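Putative transcriptional regulator, LysR family (Vibrio parahaemolyticus, PDB 3OXN) probably acts as a DNA-binding transcription factor of the LysR family, of which this chain is the LysR substrate-binding domain. Local coordinates at residues A[108-113]-A[183-187]. Residues are numbered along the deposited sequence; the frame is centred on the assembly and turned at random.
Sequences MSLDDY and KPLPF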
loop_
_atom_site.group_PDB
_atom_site.type_symbol
_atom_site.label_atom_id
_atom_site.label_comp_id
_atom_site.label_asym_id
_atom_site.label_seq_id
_atom_site.Cartn_x
_atom_site.Cartn_y
_atom_site.Cartn_z
HETATM N N MSE A 108 1.673 -28.761 1.031
HETATM C CA MSE A 108 0.527 -28.441 0.196
HETATM C C MSE A 108 0.771 -28.878 -1.241
HETATM O O MSE A 108 1.659 -28.363 -1.931
HETATM C CB MSE A 108 0.224 -26.952 0.271
HETATM C CG MSE A 108 -0.406 -26.368 -0.982
HETATM SE SE MSE A 108 -0.546 -24.420 -0.830
HETATM C CE MSE A 108 -1.447 -24.363 0.892
ATOM N N SER A 109 -0.017 -29.848 -1.677
ATOM C CA SER A 109 0.068 -30.341 -3.036
ATOM C C SER A 109 -0.730 -29.448 -3.959
ATOM O O SER A 109 -1.639 -28.752 -3.528
ATOM C CB SER A 109 -0.466 -31.765 -3.106
ATOM O OG SER A 109 -1.386 -31.907 -4.174
ATOM N N LEU A 110 -0.371 -29.458 -5.233
ATOM C CA LEU A 110 -1.178 -28.798 -6.239
ATOM C C LEU A 110 -2.657 -29.003 -5.937
ATOM O O LEU A 110 -3.379 -28.048 -5.689
ATOM C CB LEU A 110 -0.852 -29.334 -7.630
ATOM C CG LEU A 110 -1.659 -28.686 -8.754
ATOM C CD1 LEU A 110 -1.154 -27.280 -9.066
ATOM C CD2 LEU A 110 -1.614 -29.569 -9.997
ATOM N N ASP A 111 -3.119 -30.244 -5.937
ATOM C CA ASP A 111 -4.527 -30.439 -5.672
ATOM C C ASP A 111 -4.970 -29.617 -4.476
ATOM O O ASP A 111 -5.959 -28.911 -4.563
ATOM C CB ASP A 111 -4.908 -31.901 -5.449
ATOM C CG ASP A 111 -6.368 -32.050 -5.012
ATOM O OD1 ASP A 111 -7.260 -31.494 -5.704
ATOM O OD2 ASP A 111 -6.629 -32.697 -3.970
ATOM N N ASP A 112 -4.256 -29.695 -3.362
ATOM C CA ASP A 112 -4.667 -28.940 -2.179
ATOM C C ASP A 112 -4.780 -27.461 -2.513
ATOM O O ASP A 112 -5.757 -26.797 -2.148
ATOM C CB ASP A 112 -3.677 -29.127 -1.030
ATOM C CG ASP A 112 -3.369 -30.586 -0.751
ATOM O OD1 ASP A 112 -2.702 -31.236 -1.594
ATOM O OD2 ASP A 112 -3.790 -31.068 0.323
ATOM N N TYR A 113 -3.771 -26.948 -3.207
ATOM C CA TYR A 113 -3.769 -25.556 -3.631
ATOM C C TYR A 113 -5.083 -25.233 -4.364
ATOM O O TYR A 113 -5.805 -24.296 -4.000
ATOM C CB TYR A 113 -2.548 -25.303 -4.524
ATOM C CG TYR A 113 -2.284 -23.861 -4.886
ATOM C CD1 TYR A 113 -2.602 -23.375 -6.139
ATOM C CD2 TYR A 113 -1.692 -22.994 -3.976
ATOM C CE1 TYR A 113 -2.355 -22.068 -6.474
ATOM C CE2 TYR A 113 -1.441 -21.687 -4.293
ATOM C CZ TYR A 113 -1.775 -21.219 -5.548
ATOM O OH TYR A 113 -1.541 -19.894 -5.880
ATOM N N LYS A 183 4.131 -21.813 2.594
ATOM C CA LYS A 183 4.250 -23.021 1.782
ATOM C C LYS A 183 4.679 -22.653 0.356
ATOM O O LYS A 183 4.193 -21.675 -0.193
ATOM C CB LYS A 183 2.923 -23.776 1.772
ATOM C CG LYS A 183 2.401 -24.098 3.163
ATOM C CD LYS A 183 2.802 -25.491 3.598
ATOM C CE LYS A 183 3.081 -25.571 5.105
ATOM N NZ LYS A 183 4.409 -24.957 5.482
ATOM N N PRO A 184 5.609 -23.415 -0.243
ATOM C CA PRO A 184 5.965 -23.154 -1.645
ATOM C C PRO A 184 4.762 -23.298 -2.594
ATOM O O PRO A 184 3.747 -23.910 -2.246
ATOM C CB PRO A 184 6.988 -24.241 -1.953
ATOM C CG PRO A 184 7.570 -24.608 -0.637
ATOM C CD PRO A 184 6.484 -24.422 0.382
ATOM N N LEU A 185 4.875 -22.717 -3.784
ATOM C CA LEU A 185 3.878 -22.905 -4.821
ATOM C C LEU A 185 3.963 -24.339 -5.297
ATOM O O LEU A 185 5.030 -24.774 -5.728
ATOM C CB LEU A 185 4.179 -21.991 -5.999
ATOM C CG LEU A 185 3.871 -20.515 -5.840
ATOM C CD1 LEU A 185 4.374 -19.790 -7.068
ATOM C CD2 LEU A 185 2.379 -20.316 -5.632
ATOM N N PRO A 186 2.836 -25.073 -5.254
ATOM C CA PRO A 186 2.806 -26.491 -5.597
ATOM C C PRO A 186 2.952 -26.684 -7.088
ATOM O O PRO A 186 2.401 -27.643 -7.625
ATOM C CB PRO A 186 1.399 -26.929 -5.184
ATOM C CG PRO A 186 0.780 -25.767 -4.515
ATOM C CD PRO A 186 1.485 -24.562 -5.017
ATOM N N PHE A 187 3.650 -25.770 -7.752
ATOM C CA PHE A 187 3.935 -25.930 -9.169
ATOM C C PHE A 187 5.230 -25.250 -9.577
ATOM O O PHE A 187 5.846 -24.527 -8.792
ATOM C CB PHE A 187 2.764 -25.460 -10.045
ATOM C CG PHE A 187 2.323 -24.047 -9.781
ATOM C CD1 PHE A 187 2.926 -22.982 -10.435
ATOM C CD2 PHE A 187 1.290 -23.781 -8.896
ATOM C CE1 PHE A 187 2.498 -21.673 -10.204
ATOM C CE2 PHE A 187 0.856 -22.469 -8.662
ATOM C CZ PHE A 187 1.460 -21.419 -9.315
#
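Pro186 packs its ring against the first turn of helix 110-114 and against Met108, the residue just before its N-cap. Its CD lies over one face of the Tyr113 ring, 4.1 Å from the centroid and 26° off the ring normal, a CH-pi contact. The remaining ring carbons continue the packing: CG lies near Tyr113 CB and is 3.8 Å from CG of the selenomethionine Met108, while CB faces Leu110 CB at 4.1 Å. With CG anti to the backbone N (chi1 -171°), the Tyr113 side chain extends toward the second segment, and the turn about chi2 lays a face over Pro186. Phe187 adds an offset edge-to-face pair, its edge turned toward the tyrosine face with centroids 5.8 Å apart and planes at 71°. Over one face of that phenylalanine lies Leu185 CB, and Leu110 CD1 approaches it obliquely. No hydrogen bond joins the two segments; apolar and aromatic contacts hold them. The polar end of Tyr113 is satisfied by a hydrogen bond between its OH and Thr165 OG1, which ties the ring to strand 163-167. In this periplasmic-binding-protein-like domain, the contact thus joins the short helix 110-114 to the loop following strand 180-183. Leu97 and Cys95 of strand 93-98 and Ile163 of strand 163-167 back Met108 and Tyr113, while Phe187 reaches Ile131 and Ala134 of helix 125-134.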